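Local coordinates for protein beta-galactosidase (Trichoderma reesei, PDB 3OG2) that probably hydrolyses terminal non-reducing beta-D-galactose residues from beta-D-galactosides, as a glycoside hydrolase of family 35, at residues 723-728 with 764-769; 716-721 with 773-778. One frame throughout, in Å; residues are numbered along the deposited sequence.

Contact 1: residues 723-728 with 764-769; sequences TARQQL and SYTLDR
Gln726 and Leu767 form an antiparallel hydrogen-bonded pair, with Gln726 N to Leu767 O at 2.9 Å and Leu767 N to Gln726 O at 2.8 Å. Leu728 and Tyr765 repeat the pattern two residues on, and between them lies the non-hydrogen-bonded pair Gln727–Thr766. The short strand axes approach to 4.7 Å with their directions 155° apart. One residue before Gln726, Arg725 CA makes a CH···O contact with Leu767 O.

Gln727, Thr766, Arg725 and Asp768 make the polar contacts. The side chains of Gln727 and Thr766 run side by side, and a bend at chi2 (-58°) brings the Gln727 amide back to the threonine: NE2 donates to Thr766 OG1 at 2.9 Å, with the acceptor close to the amide plane. One water joins Gln727 NE2 to Tyr765 O and a second joins Gln727 OE1 to Thr766 OG1, so both ends of the amide are held. At the strand end Arg725 grips the Asp768 carboxylate side-on: NE reaches OD1 at 3.0 Å and NH2 reaches OD2 at 2.8 Å. Both oxygens lie near the guanidinium plane yet are met from above the carboxylate, the two planes being 70° apart. A bend at chi3 turns the guanidinium toward this acid, while Arg725 CG rests against Thr766 CG2 at 3.6 Å.

On the other face Leu728 CB packs on Leu767 CD1, and Leu728 CD2 meets the edge of the Tyr765 ring at 4.3 Å. The buried Gln726 shares this largely apolar face, its OE1 accepting bonds from Arg722 N and Thr723 N. The face turns inward: Leu728 and Leu767 touch Leu809 of strand 803-811, which flanks strand 726-733, while Tyr765 and Leu767 reach Ile749 of strand 747-752.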
loop_
_atom_site.group_PDB
_atom_site.type_symbol
_atom_site.label_atom_id
_atom_site.label_comp_id
_atom_site.label_asym_id
_atom_site.label_seq_id
_atom_site.Cartn_x
_atom_site.Cartn_y
_atom_site.Cartn_z
ATOM N N THR A 723 -37.405 0.102 -41.072
ATOM C CA THR A 723 -36.914 0.684 -42.323
ATOM C C THR A 723 -35.497 0.170 -42.623
ATOM O O THR A 723 -34.855 -0.397 -41.761
ATOM C CB THR A 723 -36.924 2.215 -42.269
ATOM O OG1 THR A 723 -36.175 2.681 -41.130
ATOM C CG2 THR A 723 -38.356 2.726 -42.076
ATOM N N ALA A 724 -35.088 0.346 -43.869
ATOM C CA ALA A 724 -33.788 -0.187 -44.248
ATOM C C ALA A 724 -32.644 0.531 -43.544
ATOM O O ALA A 724 -31.590 -0.048 -43.346
ATOM C CB ALA A 724 -33.658 -0.085 -45.754
ATOM N N ARG A 725 -32.852 1.796 -43.190
ATOM C CA ARG A 725 -31.848 2.498 -42.417
ATOM C C ARG A 725 -32.466 2.942 -41.103
ATOM O O ARG A 725 -33.583 3.493 -41.123
ATOM C CB ARG A 725 -31.361 3.737 -43.199
ATOM C CG ARG A 725 -30.267 4.480 -42.447
ATOM C CD ARG A 725 -29.637 5.563 -43.316
ATOM N NE ARG A 725 -28.716 4.977 -44.320
ATOM C CZ ARG A 725 -28.012 5.708 -45.169
ATOM N NH1 ARG A 725 -28.126 7.037 -45.164
ATOM N NH2 ARG A 725 -27.194 5.066 -46.030
ATOM N N GLN A 726 -31.756 2.700 -39.983
ATOM C CA GLN A 726 -32.220 3.101 -38.661
ATOM C C GLN A 726 -31.070 3.830 -37.982
ATOM O O GLN A 726 -29.926 3.617 -38.373
ATOM C CB GLN A 726 -32.703 1.872 -37.890
ATOM C CG GLN A 726 -33.942 1.324 -38.643
ATOM C CD GLN A 726 -34.750 0.322 -37.896
ATOM O OE1 GLN A 726 -35.874 0.005 -38.261
ATOM N NE2 GLN A 726 -34.205 -0.189 -36.785
ATOM N N GLN A 727 -31.439 4.640 -36.993
ATOM C CA GLN A 727 -30.451 5.413 -36.287
ATOM C C GLN A 727 -30.469 4.927 -34.837
ATOM O O GLN A 727 -31.523 4.877 -34.216
ATOM C CB GLN A 727 -30.786 6.899 -36.362
ATOM C CG GLN A 727 -30.785 7.447 -37.803
ATOM C CD GLN A 727 -29.519 7.307 -38.600
ATOM O OE1 GLN A 727 -29.608 7.262 -39.861
ATOM N NE2 GLN A 727 -28.354 7.243 -37.944
ATOM N N LEU A 728 -29.290 4.597 -34.341
ATOM C CA LEU A 728 -29.153 4.139 -32.969
ATOM C C LEU A 728 -28.351 5.137 -32.138
ATOM O O LEU A 728 -27.254 5.561 -32.520
ATOM C CB LEU A 728 -28.372 2.805 -32.991
ATOM C CG LEU A 728 -28.024 2.250 -31.612
ATOM C CD1 LEU A 728 -29.307 1.857 -30.886
ATOM C CD2 LEU A 728 -27.069 1.065 -31.835
ATOM N N SER A 764 -23.567 7.618 -31.414
ATOM C CA SER A 764 -24.608 7.547 -32.412
ATOM C C SER A 764 -24.130 6.751 -33.609
ATOM O O SER A 764 -23.059 7.036 -34.143
ATOM C CB SER A 764 -24.963 8.984 -32.820
ATOM O OG SER A 764 -25.611 9.622 -31.685
ATOM N N TYR A 765 -24.908 5.776 -34.028
ATOM C CA TYR A 765 -24.521 4.900 -35.101
ATOM C C TYR A 765 -25.668 4.781 -36.084
ATOM O O TYR A 765 -26.848 4.838 -35.724
ATOM C CB TYR A 765 -24.192 3.512 -34.526
ATOM C CG TYR A 765 -23.055 3.424 -33.526
ATOM C CD1 TYR A 765 -21.723 3.699 -33.890
ATOM C CD2 TYR A 765 -23.240 3.070 -32.192
ATOM C CE1 TYR A 765 -20.657 3.627 -32.992
ATOM C CE2 TYR A 765 -22.187 2.990 -31.265
ATOM C CZ TYR A 765 -20.899 3.265 -31.674
ATOM O OH TYR A 765 -19.855 3.193 -30.747
ATOM N N THR A 766 -25.358 4.579 -37.369
ATOM C CA THR A 766 -26.366 4.267 -38.352
ATOM C C THR A 766 -26.379 2.755 -38.565
ATOM O O THR A 766 -25.298 2.144 -38.740
ATOM C CB THR A 766 -26.050 4.965 -39.686
ATOM O OG1 THR A 766 -26.042 6.385 -39.435
ATOM C CG2 THR A 766 -27.068 4.662 -40.758
ATOM N N LEU A 767 -27.570 2.189 -38.555
ATOM C CA LEU A 767 -27.731 0.760 -38.845
ATOM C C LEU A 767 -28.362 0.711 -40.243
ATOM O O LEU A 767 -29.564 0.918 -40.388
ATOM C CB LEU A 767 -28.558 0.017 -37.806
ATOM C CG LEU A 767 -28.145 0.271 -36.329
ATOM C CD1 LEU A 767 -29.136 -0.467 -35.409
ATOM C CD2 LEU A 767 -26.703 -0.126 -36.065
ATOM N N ASP A 768 -27.527 0.469 -41.248
ATOM C CA ASP A 768 -28.000 0.562 -42.617
ATOM C C ASP A 768 -28.176 -0.782 -43.288
ATOM O O ASP A 768 -27.664 -1.808 -42.787
ATOM C CB ASP A 768 -26.932 1.341 -43.411
ATOM C CG ASP A 768 -27.487 1.941 -44.685
ATOM O OD1 ASP A 768 -28.712 2.057 -44.920
ATOM O OD2 ASP A 768 -26.631 2.334 -45.513
ATOM N N ARG A 769 -28.882 -0.797 -44.431
ATOM C CA ARG A 769 -28.977 -1.957 -45.291
ATOM C C ARG A 769 -29.708 -3.097 -44.581
ATOM O O ARG A 769 -29.383 -4.288 -44.750
ATOM C CB ARG A 769 -27.608 -2.399 -45.795
ATOM C CG ARG A 769 -26.990 -1.256 -46.627
ATOM C CD ARG A 769 -25.616 -1.620 -47.189
ATOM N NE ARG A 769 -24.589 -1.662 -46.128
ATOM C CZ ARG A 769 -24.058 -2.799 -45.721
ATOM N NH1 ARG A 769 -24.433 -3.948 -46.256
ATOM N NH2 ARG A 769 -23.154 -2.786 -44.783
HETATM O O HOH W 1 -27.635 7.907 -35.154
HETATM O O HOH W 2 -27.207 8.088 -41.768
#

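Contact 2: residues 716-721 with 773-778; sequences RGRFTA and GRRYIL
Gly717–Leu778 and Phe719–Tyr776 are the hydrogen-bonded pairs that join strands 716-720 and 775-778 as antiparallel neighbours, in a five-stranded sheet that forms one layer of what is probably a beta sandwich. Beyond the strands the backbone bonding continues from Ala721 N to Arg774 O and from Gly773 N to Ala721 O, the latter 2.7 Å long. Gly773 takes a positive phi (86°), a conformation that suits glycine.

Apolar packing gathers on the face of Phe719, Tyr776 and Leu778. Tyr776 CB sits over the Phe719 ring, 3.9 Å from its centroid, as a CH-pi contact. Chi1 of Phe719 (67°) places CG between the backbone N and carbonyl carbon, swinging the ring across to Tyr776. The two ring planes are 22° apart but slid aside, so they barely overlap. Leu778 CD1 comes obliquely to Phe719 CE1, and Ala721 CB packs on Tyr776 CE1 at 3.9 Å. The phenol OH accepts a bond from Val771 N.

The opposite face carries the arginines. Ile777 packs against the faces of two guanidinium groups: CG2 is over the centre of that of Arg716, 3.8 Å from its CZ, and CD1 over that of Arg718, 4.0 Å from its CZ. Both arginines form salt bridges with Asp677, which probably offsets their charges. Arg718 CD covers one face of the Arg775 guanidinium, whose plane is nearly perpendicular to that of Arg718. Water 3 accepts a bond from Arg775 NE at 2.6 Å and also hydrogen-bonds Thr720 OG1.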
loop_
_atom_site.group_PDB
_atom_site.type_symbol
_atom_site.label_atom_id
_atom_site.label_comp_id
_atom_site.label_asym_id
_atom_site.label_seq_id
_atom_site.Cartn_x
_atom_site.Cartn_y
_atom_site.Cartn_z
ATOM N N ARG A 716 -27.378 -7.907 -25.242
ATOM C CA ARG A 716 -27.860 -8.332 -26.579
ATOM C C ARG A 716 -29.275 -7.781 -26.740
ATOM O O ARG A 716 -30.153 -8.103 -25.917
ATOM C CB ARG A 716 -27.854 -9.864 -26.711
ATOM C CG ARG A 716 -26.400 -10.320 -26.827
ATOM C CD ARG A 716 -26.283 -11.788 -26.875
ATOM N NE ARG A 716 -26.985 -12.508 -27.921
ATOM C CZ ARG A 716 -26.536 -12.663 -29.158
ATOM N NH1 ARG A 716 -25.412 -12.023 -29.531
ATOM N NH2 ARG A 716 -27.150 -13.416 -30.067
ATOM N N GLY A 717 -29.428 -6.915 -27.722
ATOM C CA GLY A 717 -30.701 -6.276 -27.947
ATOM C C GLY A 717 -31.340 -6.715 -29.260
ATOM O O GLY A 717 -30.748 -6.511 -30.344
ATOM N N ARG A 718 -32.531 -7.308 -29.183
ATOM C CA ARG A 718 -33.253 -7.755 -30.368
ATOM C C ARG A 718 -34.231 -6.680 -30.848
ATOM O O ARG A 718 -34.986 -6.126 -30.017
ATOM C CB ARG A 718 -34.078 -8.991 -30.035
ATOM C CG ARG A 718 -33.286 -10.278 -30.022
ATOM C CD ARG A 718 -34.096 -11.381 -29.370
ATOM N NE ARG A 718 -33.541 -12.721 -29.507
ATOM C CZ ARG A 718 -32.499 -13.197 -28.861
ATOM N NH1 ARG A 718 -31.828 -12.424 -27.980
ATOM N NH2 ARG A 718 -32.094 -14.458 -29.077
ATOM N N PHE A 719 -34.267 -6.438 -32.144
ATOM C CA PHE A 719 -35.299 -5.577 -32.688
ATOM C C PHE A 719 -35.719 -6.098 -34.062
ATOM O O PHE A 719 -34.948 -6.855 -34.702
ATOM C CB PHE A 719 -34.824 -4.113 -32.815
ATOM C CG PHE A 719 -33.730 -3.849 -33.844
ATOM C CD1 PHE A 719 -32.377 -3.898 -33.451
ATOM C CD2 PHE A 719 -34.045 -3.531 -35.169
ATOM C CE1 PHE A 719 -31.403 -3.620 -34.425
ATOM C CE2 PHE A 719 -33.085 -3.288 -36.118
ATOM C CZ PHE A 719 -31.740 -3.310 -35.734
ATOM N N THR A 720 -36.886 -5.655 -34.521
ATOM C CA THR A 720 -37.317 -5.955 -35.901
ATOM C C THR A 720 -37.168 -4.727 -36.735
ATOM O O THR A 720 -37.644 -3.665 -36.365
ATOM C CB THR A 720 -38.803 -6.388 -35.816
ATOM O OG1 THR A 720 -38.871 -7.570 -35.000
ATOM C CG2 THR A 720 -39.269 -6.657 -37.248
ATOM N N ALA A 721 -36.451 -4.829 -37.855
ATOM C CA ALA A 721 -36.239 -3.636 -38.656
ATOM C C ALA A 721 -37.550 -3.108 -39.191
ATOM O O ALA A 721 -38.340 -3.873 -39.781
ATOM C CB ALA A 721 -35.248 -3.913 -39.793
ATOM N N GLY A 773 -38.724 -5.941 -41.545
ATOM C CA GLY A 773 -39.385 -7.124 -41.023
ATOM C C GLY A 773 -38.485 -8.205 -40.438
ATOM O O GLY A 773 -38.960 -9.120 -39.752
ATOM N N ARG A 774 -37.172 -8.124 -40.663
ATOM C CA ARG A 774 -36.253 -9.143 -40.165
ATOM C C ARG A 774 -35.804 -8.761 -38.779
ATOM O O ARG A 774 -35.690 -7.568 -38.459
ATOM C CB ARG A 774 -35.072 -9.245 -41.147
ATOM C CG ARG A 774 -34.072 -10.325 -40.804
ATOM C CD ARG A 774 -32.998 -10.455 -41.888
ATOM N NE ARG A 774 -33.631 -10.992 -43.122
ATOM C CZ ARG A 774 -32.872 -11.464 -44.122
ATOM N NH1 ARG A 774 -31.549 -11.419 -44.006
ATOM N NH2 ARG A 774 -33.314 -11.971 -45.255
ATOM N N ARG A 775 -35.548 -9.731 -37.934
ATOM C CA ARG A 775 -35.004 -9.513 -36.609
ATOM C C ARG A 775 -33.482 -9.444 -36.671
ATOM O O ARG A 775 -32.800 -10.221 -37.348
ATOM C CB ARG A 775 -35.401 -10.687 -35.713
ATOM C CG ARG A 775 -34.926 -10.419 -34.261
ATOM C CD ARG A 775 -35.632 -11.383 -33.323
ATOM N NE ARG A 775 -36.787 -10.782 -32.657
ATOM C CZ ARG A 775 -37.530 -11.430 -31.753
ATOM N NH1 ARG A 775 -37.220 -12.685 -31.435
ATOM N NH2 ARG A 775 -38.574 -10.863 -31.160
ATOM N N TYR A 776 -32.954 -8.485 -35.944
ATOM C CA TYR A 776 -31.542 -8.248 -35.787
ATOM C C TYR A 776 -31.148 -8.251 -34.317
ATOM O O TYR A 776 -32.002 -7.981 -33.463
ATOM C CB TYR A 776 -31.174 -6.820 -36.352
ATOM C CG TYR A 776 -31.248 -6.871 -37.863
ATOM C CD1 TYR A 776 -32.475 -6.629 -38.507
ATOM C CD2 TYR A 776 -30.127 -7.145 -38.631
ATOM C CE1 TYR A 776 -32.556 -6.666 -39.899
ATOM C CE2 TYR A 776 -30.197 -7.209 -40.019
ATOM C CZ TYR A 776 -31.423 -6.967 -40.639
ATOM O OH TYR A 776 -31.529 -7.036 -41.994
ATOM N N ILE A 777 -29.887 -8.540 -34.054
ATOM C CA ILE A 777 -29.420 -8.541 -32.659
ATOM C C ILE A 777 -28.205 -7.622 -32.525
ATOM O O ILE A 777 -27.194 -7.864 -33.203
ATOM C CB ILE A 777 -29.065 -9.969 -32.151
ATOM C CG1 ILE A 777 -30.263 -10.887 -32.292
ATOM C CG2 ILE A 777 -28.580 -9.873 -30.721
ATOM C CD1 ILE A 777 -29.988 -12.330 -31.836
ATOM N N LEU A 778 -28.323 -6.631 -31.679
ATOM C CA LEU A 778 -27.176 -5.796 -31.327
ATOM C C LEU A 778 -26.425 -6.459 -30.207
ATOM O O LEU A 778 -27.002 -6.842 -29.205
ATOM C CB LEU A 778 -27.705 -4.431 -30.871
ATOM C CG LEU A 778 -28.224 -3.558 -31.976
ATOM C CD1 LEU A 778 -29.121 -2.457 -31.399
ATOM C CD2 LEU A 778 -27.083 -2.922 -32.777
HETATM O O HOH W 3 -37.612 -8.383 -32.394
#

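Overall arrangement
Both contacts belong to one all-beta domain far from the chain's centre, and their own centres are 12 Å apart. Contact 1 is nested along the chain within the span closed by contact 2: strand 713-720 is followed by 726-733, and 760-767 by 775-782, each after a short connection. The pairs occupy separate antiparallel sheets, contact 1 in the three-stranded one and contact 2 in the five-stranded one. The inward faces of these sheets meet. Gln726 NE2 lies 3.4 Å from Phe719 CE2, and Leu728 CD2 is 4.1 Å from Leu778 CD2. Each contact thus pairs strands within its own sheet, and their facing side chains pack the sheets together, away from the galactose-binding residues.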